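Local structure of probable protein phosphatase 2C 50 (Oryza sativa subsp. japonica, 5ZCG) at residues S164-C169 and A176-H181; K172-L177 and S256-C261. The protein is probably a metal-dependent serine/threonine protein phosphatase of the PP2C family, removing phosphate groups from phosphorylated proteins with the help of bound magnesium. The protein carries 5 engineered substitutions. One frame throughout, in Å; residues are numbered along the deposited sequence.

Contact 1: residues S164-C169 and A176-H181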
ATOM      1  N   SER A 164      -4.563   3.803  -6.450  1.00 29.52           N
ATOM      2  CA  SER A 164      -5.442   4.953  -6.432  1.00 28.32           C
ATOM      3  C   SER A 164      -5.304   5.687  -7.766  1.00 34.35           C
ATOM      4  O   SER A 164      -4.395   5.419  -8.564  1.00 32.74           O
ATOM      5  CB  SER A 164      -5.115   5.869  -5.256  1.00 30.17           C
ATOM      6  OG  SER A 164      -5.303   5.212  -4.012  1.00 28.11           O
ATOM      7  N   ARG A 165      -6.222   6.613  -8.026  1.00 31.55           N
ATOM      8  CA  ARG A 165      -6.271   7.220  -9.347  1.00 31.82           C
ATOM      9  C   ARG A 165      -6.739   8.666  -9.257  1.00 35.39           C
ATOM     10  O   ARG A 165      -7.535   9.032  -8.387  1.00 34.73           O
ATOM     11  CB  ARG A 165      -7.185   6.411 -10.273  1.00 32.39           C
ATOM     12  CG  ARG A 165      -7.151   6.817 -11.732  1.00 31.54           C
ATOM     13  CD  ARG A 165      -8.260   6.110 -12.488  1.00 31.92           C
ATOM     14  NE  ARG A 165      -8.167   4.657 -12.337  1.00 31.61           N
ATOM     15  CZ  ARG A 165      -9.180   3.818 -12.525  1.00 31.83           C
ATOM     16  NH1 ARG A 165     -10.372   4.283 -12.873  1.00 29.52           N
ATOM     17  NH2 ARG A 165      -9.000   2.513 -12.367  1.00 29.71           N
ATOM     18  N   ILE A 166      -6.216   9.492 -10.160  1.00 35.61           N
ATOM     19  CA  ILE A 166      -6.690  10.855 -10.351  1.00 33.34           C
ATOM     20  C   ILE A 166      -7.158  11.003 -11.791  1.00 32.42           C
ATOM     21  O   ILE A 166      -6.505  10.523 -12.724  1.00 34.37           O
ATOM     22  CB  ILE A 166      -5.612  11.906 -10.015  1.00 34.30           C
ATOM     23  CG1 ILE A 166      -6.110  13.301 -10.397  1.00 35.00           C
ATOM     24  CG2 ILE A 166      -4.320  11.580 -10.723  1.00 32.93           C
ATOM     25  CD1 ILE A 166      -5.230  14.418  -9.919  1.00 37.01           C
ATOM     26  N   VAL A 167      -8.308  11.642 -11.966  1.00 29.87           N
ATOM     27  CA  VAL A 167      -8.899  11.857 -13.278  1.00 34.76           C
ATOM     28  C   VAL A 167      -9.192  13.343 -13.428  1.00 38.58           C
ATOM     29  O   VAL A 167      -9.598  14.008 -12.467  1.00 39.38           O
ATOM     30  CB  VAL A 167     -10.180  11.013 -13.473  1.00 35.75           C
ATOM     31  CG1 VAL A 167     -10.764  11.230 -14.863  1.00 36.36           C
ATOM     32  CG2 VAL A 167      -9.878   9.541 -13.257  1.00 35.09           C
ATOM     33  N   LEU A 168      -8.945  13.870 -14.619  1.00 36.91           N
ATOM     34  CA  LEU A 168      -9.287  15.240 -14.954  1.00 38.03           C
ATOM     35  C   LEU A 168     -10.545  15.238 -15.810  1.00 38.85           C
ATOM     36  O   LEU A 168     -10.701  14.401 -16.701  1.00 39.73           O
ATOM     37  CB  LEU A 168      -8.134  15.919 -15.695  1.00 38.34           C
ATOM     38  CG  LEU A 168      -8.445  17.150 -16.543  1.00 40.58           C
ATOM     39  CD1 LEU A 168      -8.583  18.372 -15.657  1.00 44.01           C
ATOM     40  CD2 LEU A 168      -7.364  17.361 -17.599  1.00 38.54           C
ATOM     41  N   CYS A 169     -11.460  16.147 -15.514  1.00 38.54           N
ATOM     42  CA  CYS A 169     -12.633  16.352 -16.349  1.00 37.68           C
ATOM     43  C   CYS A 169     -12.329  17.545 -17.243  1.00 38.38           C
ATOM     44  O   CYS A 169     -12.200  18.671 -16.758  1.00 42.47           O
ATOM     45  CB  CYS A 169     -13.887  16.580 -15.506  1.00 40.68           C
ATOM     46  SG  CYS A 169     -15.408  16.675 -16.480  1.00 46.10           S
ATOM     47  N   ALA A 176      -7.450  10.425 -18.076  1.00 38.92           N
ATOM     48  CA  ALA A 176      -6.716   9.741 -17.019  1.00 39.34           C
ATOM     49  C   ALA A 176      -5.348  10.393 -16.839  1.00 38.87           C
ATOM     50  O   ALA A 176      -4.553  10.455 -17.782  1.00 41.61           O
ATOM     51  CB  ALA A 176      -6.571   8.258 -17.347  1.00 42.01           C
ATOM     52  N   LEU A 177      -5.076  10.883 -15.628  1.00 36.48           N
ATOM     53  CA  LEU A 177      -3.799  11.503 -15.306  1.00 37.58           C
ATOM     54  C   LEU A 177      -2.861  10.553 -14.579  1.00 40.34           C
ATOM     55  O   LEU A 177      -1.759  10.955 -14.188  1.00 39.46           O
ATOM     56  CB  LEU A 177      -4.022  12.766 -14.466  1.00 36.72           C
ATOM     57  CG  LEU A 177      -4.736  13.919 -15.178  1.00 39.24           C
ATOM     58  CD1 LEU A 177      -4.665  15.196 -14.353  1.00 36.42           C
ATOM     59  CD2 LEU A 177      -4.155  14.148 -16.567  1.00 37.33           C
ATOM     60  N   SER A 178      -3.270   9.301 -14.402  1.00 35.39           N
ATOM     61  CA  SER A 178      -2.468   8.296 -13.729  1.00 33.25           C
ATOM     62  C   SER A 178      -2.932   6.932 -14.211  1.00 37.20           C
ATOM     63  O   SER A 178      -4.132   6.719 -14.420  1.00 35.52           O
ATOM     64  CB  SER A 178      -2.605   8.403 -12.205  1.00 33.56           C
ATOM     65  OG  SER A 178      -3.893   7.990 -11.769  1.00 30.69           O
ATOM     66  N   ILE A 179      -1.985   6.018 -14.390  1.00 36.62           N
ATOM     67  CA  ILE A 179      -2.279   4.649 -14.793  1.00 38.50           C
ATOM     68  C   ILE A 179      -2.027   3.753 -13.590  1.00 37.22           C
ATOM     69  O   ILE A 179      -0.922   3.749 -13.031  1.00 37.53           O
ATOM     70  CB  ILE A 179      -1.437   4.218 -16.001  1.00 42.60           C
ATOM     71  CG1 ILE A 179      -1.603   5.216 -17.148  1.00 43.86           C
ATOM     72  CG2 ILE A 179      -1.845   2.831 -16.463  1.00 43.17           C
ATOM     73  CD1 ILE A 179      -0.330   5.943 -17.510  1.00 41.28           C
ATOM     74  N   ASP A 180      -3.047   2.985 -13.207  1.00 34.83           N
ATOM     75  CA  ASP A 180      -2.963   2.122 -12.035  1.00 34.52           C
ATOM     76  C   ASP A 180      -1.767   1.189 -12.134  1.00 36.90           C
ATOM     77  O   ASP A 180      -1.503   0.599 -13.184  1.00 42.07           O
ATOM     78  CB  ASP A 180      -4.245   1.298 -11.890  1.00 36.55           C
ATOM     79  CG  ASP A 180      -5.475   2.157 -11.663  1.00 38.17           C
ATOM     80  OD1 ASP A 180      -5.358   3.402 -11.717  1.00 34.61           O
ATOM     81  OD2 ASP A 180      -6.562   1.582 -11.434  1.00 40.75           O
ATOM     82  N   HIS A 181      -1.037   1.061 -11.026  1.00 33.45           N
ATOM     83  CA  HIS A 181       0.080   0.123 -10.956  1.00 32.94           C
ATOM     84  C   HIS A 181      -0.467  -1.238 -10.536  1.00 32.07           C
ATOM     85  O   HIS A 181      -0.411  -1.644  -9.373  1.00 32.59           O
ATOM     86  CB  HIS A 181       1.156   0.631 -10.006  1.00 30.03           C
ATOM     87  CG  HIS A 181       1.862   1.850 -10.508  1.00 31.23           C
ATOM     88  ND1 HIS A 181       1.982   3.002  -9.764  1.00 31.76           N
ATOM     89  CD2 HIS A 181       2.462   2.103 -11.695  1.00 31.73           C
ATOM     90  CE1 HIS A 181       2.640   3.909 -10.464  1.00 32.98           C
ATOM     91  NE2 HIS A 181       2.940   3.391 -11.641  1.00 32.76           N
TER
HETATM   92  O   HOH W   1      -3.798   5.311 -11.064  1.00 27.77           O
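Arg165 and Asp180 meet through two complementary torsions: the arginine has CG anti to its own N (chi1 -171°) and bends at chi3, while Asp180 carries CG beside its backbone N. The result is a side-on, two-pronged salt bridge, in which Arg165 NE reaches Asp180 OD1 at 3.1 Å and Arg165 NH2 reaches Asp180 OD2 at 2.8 Å. Both bonds are nearly straight and lie close to the guanidinium plane, but reach the carboxylate's syn sides from somewhat out of its plane; the planes lie 26° apart. An alanine in place of Arg165 is likely to leave the Asp180 carboxylate without its counter-charge and freer to turn. Ser178 OG accepts from Ile166 N at 3.2 Å, standing in for a backbone carbonyl where the bridging ends, and donates to a water that donates to Ser164 O and Asp180 OD1. Asp180 OD1 is thus held from two directions. Further along, Leu177 N donates to Ile166 O at 3.3 Å, next to the antiparallel non-hydrogen-bonded pair Val167–Ala176. On one side of this bond, Ile166 CG2 lies 3.9 Å from Leu177 CB and Leu168 CB 3.8 Å from Leu177 CD1. The contact lies at the open end of the 165-170/173-176 hairpin and in the loop after it: strand 241-247 flanks strand 165-170 on its other edge, Val158 of strand 155-161 packs on Ile166 and Leu177, and helix 257-274 lies against Val167.

Contact 2: residues K172-L177 and S256-C261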
ATOM      1  N   LYS A 172     -15.968  18.262 -20.259  1.00 58.29           N
ATOM      2  CA  LYS A 172     -16.916  17.281 -19.718  1.00 60.97           C
ATOM      3  C   LYS A 172     -16.586  15.858 -20.170  1.00 61.76           C
ATOM      4  O   LYS A 172     -17.467  15.000 -20.267  1.00 64.68           O
ATOM      5  CB  LYS A 172     -18.373  17.662 -20.024  1.00 65.36           C
ATOM      6  CG  LYS A 172     -18.875  17.492 -21.450  1.00 68.90           C
ATOM      7  CD  LYS A 172     -20.120  18.337 -21.685  1.00 70.77           C
ATOM      8  CE  LYS A 172     -20.688  18.116 -23.075  1.00 71.68           C
ATOM      9  NZ  LYS A 172     -21.116  16.707 -23.280  1.00 72.62           N
ATOM     10  N   GLU A 173     -15.305  15.583 -20.415  1.00 57.67           N
ATOM     11  CA  GLU A 173     -14.865  14.244 -20.776  1.00 59.15           C
ATOM     12  C   GLU A 173     -13.697  13.818 -19.894  1.00 56.96           C
ATOM     13  O   GLU A 173     -12.906  14.658 -19.455  1.00 56.08           O
ATOM     14  CB  GLU A 173     -14.465  14.167 -22.257  1.00 62.08           C
ATOM     15  CG  GLU A 173     -15.600  14.528 -23.215  1.00 70.77           C
ATOM     16  CD  GLU A 173     -15.932  13.406 -24.183  1.00 78.36           C
ATOM     17  OE1 GLU A 173     -16.784  12.556 -23.843  1.00 80.84           O
ATOM     18  OE2 GLU A 173     -15.345  13.377 -25.285  1.00 81.19           O
ATOM     19  N   PRO A 174     -13.570  12.521 -19.616  1.00 53.68           N
ATOM     20  CA  PRO A 174     -12.508  12.064 -18.708  1.00 50.42           C
ATOM     21  C   PRO A 174     -11.147  11.941 -19.379  1.00 49.62           C
ATOM     22  O   PRO A 174     -11.020  11.455 -20.506  1.00 52.65           O
ATOM     23  CB  PRO A 174     -13.010  10.691 -18.245  1.00 51.05           C
ATOM     24  CG  PRO A 174     -13.845  10.212 -19.387  1.00 50.96           C
ATOM     25  CD  PRO A 174     -14.477  11.427 -20.008  1.00 50.95           C
ATOM     26  N   VAL A 175     -10.122  12.392 -18.655  1.00 44.60           N
ATOM     27  CA  VAL A 175      -8.724  12.255 -19.043  1.00 42.30           C
ATOM     28  C   VAL A 175      -7.985  11.623 -17.870  1.00 38.08           C
ATOM     29  O   VAL A 175      -7.922  12.210 -16.785  1.00 37.75           O
ATOM     30  CB  VAL A 175      -8.093  13.609 -19.412  1.00 45.57           C
ATOM     31  CG1 VAL A 175      -6.620  13.433 -19.752  1.00 46.91           C
ATOM     32  CG2 VAL A 175      -8.843  14.255 -20.569  1.00 44.48           C
ATOM     33  N   ALA A 176      -7.450  10.425 -18.076  1.00 38.92           N
ATOM     34  CA  ALA A 176      -6.716   9.741 -17.019  1.00 39.34           C
ATOM     35  C   ALA A 176      -5.348  10.393 -16.839  1.00 38.87           C
ATOM     36  O   ALA A 176      -4.553  10.455 -17.782  1.00 41.61           O
ATOM     37  CB  ALA A 176      -6.571   8.258 -17.347  1.00 42.01           C
ATOM     38  N   LEU A 177      -5.076  10.883 -15.628  1.00 36.48           N
ATOM     39  CA  LEU A 177      -3.799  11.503 -15.306  1.00 37.58           C
ATOM     40  C   LEU A 177      -2.861  10.553 -14.579  1.00 40.34           C
ATOM     41  O   LEU A 177      -1.759  10.955 -14.188  1.00 39.46           O
ATOM     42  CB  LEU A 177      -4.022  12.766 -14.466  1.00 36.72           C
ATOM     43  CG  LEU A 177      -4.736  13.919 -15.178  1.00 39.24           C
ATOM     44  CD1 LEU A 177      -4.665  15.196 -14.353  1.00 36.42           C
ATOM     45  CD2 LEU A 177      -4.155  14.148 -16.567  1.00 37.33           C
ATOM     46  N   SER A 256     -16.802   4.274 -12.980  1.00 36.94           N
ATOM     47  CA  SER A 256     -15.870   4.531 -14.066  1.00 40.18           C
ATOM     48  C   SER A 256     -15.392   5.987 -14.045  1.00 37.06           C
ATOM     49  O   SER A 256     -15.964   6.853 -13.373  1.00 36.22           O
ATOM     50  CB  SER A 256     -16.523   4.212 -15.409  1.00 37.20           C
ATOM     51  OG  SER A 256     -17.598   5.100 -15.661  1.00 38.97           O
ATOM     52  N   ASN A 257     -14.320   6.248 -14.800  1.00 37.56           N
ATOM     53  CA  ASN A 257     -13.828   7.617 -14.957  1.00 38.64           C
ATOM     54  C   ASN A 257     -14.911   8.531 -15.523  1.00 42.52           C
ATOM     55  O   ASN A 257     -15.080   9.671 -15.069  1.00 43.31           O
ATOM     56  CB  ASN A 257     -12.599   7.625 -15.871  1.00 38.51           C
ATOM     57  CG  ASN A 257     -11.421   6.875 -15.283  1.00 39.53           C
ATOM     58  OD1 ASN A 257     -11.416   6.525 -14.101  1.00 37.65           O
ATOM     59  ND2 ASN A 257     -10.411   6.624 -16.108  1.00 39.95           N
ATOM     60  N   GLU A 258     -15.665   8.032 -16.505  1.00 48.65           N
ATOM     61  CA  GLU A 258     -16.687   8.825 -17.178  1.00 51.69           C
ATOM     62  C   GLU A 258     -17.808   9.214 -16.219  1.00 49.43           C
ATOM     63  O   GLU A 258     -18.214  10.384 -16.157  1.00 51.60           O
ATOM     64  CB  GLU A 258     -17.249   8.032 -18.364  1.00 53.86           C
ATOM     65  CG  GLU A 258     -16.230   7.640 -19.448  1.00 59.37           C
ATOM     66  CD  GLU A 258     -15.163   6.639 -18.991  1.00 61.72           C
ATOM     67  OE1 GLU A 258     -15.290   6.058 -17.890  1.00 60.49           O
ATOM     68  OE2 GLU A 258     -14.178   6.447 -19.736  1.00 63.00           O
ATOM     69  N   GLU A 259     -18.314   8.244 -15.452  1.00 47.06           N
ATOM     70  CA  GLU A 259     -19.397   8.535 -14.518  1.00 48.93           C
ATOM     71  C   GLU A 259     -18.930   9.476 -13.418  1.00 47.77           C
ATOM     72  O   GLU A 259     -19.668  10.383 -13.019  1.00 49.12           O
ATOM     73  CB  GLU A 259     -19.947   7.241 -13.918  1.00 52.60           C
ATOM     74  CG  GLU A 259     -21.180   7.458 -13.043  1.00 57.95           C
ATOM     75  CD  GLU A 259     -21.912   6.168 -12.710  1.00 63.16           C
ATOM     76  OE1 GLU A 259     -21.253   5.115 -12.573  1.00 64.09           O
ATOM     77  OE2 GLU A 259     -23.154   6.213 -12.582  1.00 67.16           O
ATOM     78  N   ALA A 260     -17.707   9.273 -12.917  1.00 43.28           N
ATOM     79  CA  ALA A 260     -17.175  10.151 -11.881  1.00 41.21           C
ATOM     80  C   ALA A 260     -17.063  11.586 -12.379  1.00 40.62           C
ATOM     81  O   ALA A 260     -17.458  12.525 -11.678  1.00 42.94           O
ATOM     82  CB  ALA A 260     -15.818   9.636 -11.400  1.00 40.03           C
ATOM     83  N   CYS A 261     -16.540  11.775 -13.596  1.00 36.47           N
ATOM     84  CA  CYS A 261     -16.409  13.125 -14.138  1.00 36.22           C
ATOM     85  C   CYS A 261     -17.770  13.783 -14.324  1.00 40.00           C
ATOM     86  O   CYS A 261     -17.977  14.940 -13.924  1.00 46.31           O
ATOM     87  CB  CYS A 261     -15.645  13.081 -15.461  1.00 38.08           C
ATOM     88  SG  CYS A 261     -13.872  12.838 -15.252  1.00 43.91           S
TER
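Apolar contact between Pro174 and the N-terminal end of helix 257-274 carries this interface. The CB of Pro174 is directed toward the helix, and CB and CG divide the work. Its CB lies 3.9 Å from Asn257 CB and 3.8 Å from Cys261 SG, so it touches two residues one helical turn apart. Its CG meets Glu258 CG at 3.5 Å, the closest approach of the interface; the glutamate side chain crosses the proline at about a right angle, and its bend at chi2 (66°) keeps OE2 within 3.8 Å of the same Pro174 CG. The segment axes approach to 7.3 Å and make an angle of 122°, as an edge strand of the PP2C beta-sandwich passes over the start of a helix layered on its sheet. Polar interactions lie within the helix end and beside it. Ser256 is the N-cap: its OG accepts from Glu259 N at 3.2 Å in a nearly straight bond, satisfying an amide that has no carbonyl of a preceding turn to donate to. Asn257 turns its CB to Pro174, whereas its OD1 accepts from Arg165 NH1, a bond to the neighbouring strand 165-170. Cys261 likewise reaches beyond Pro174, touching Val167 and Cys169 of that strand.

Contacts 1 and 2 have centres about 9 Å apart and share Ala176 and Leu177, where the end of strand 173-176 passes into the loop before helix 186-194. In chain order come strand 165-170, strand 173-176, that loop, and, much later, helix 257-274. Both contacts use the five-stranded antiparallel sheet, in which 173-176 is an outermost strand: contact 1 joins it and its loop to strand 165-170, and contact 2 sets it against the helix. Direct links include Leu168 O to Val175 N (2.9 Å) and Val167 CG1 to Cys261 SG (3.5 Å). Loop and helix start thus tie this edge strand into sheet and helix layer; the Ser164 side chain lies about 6 Å from a bound magnesium ion.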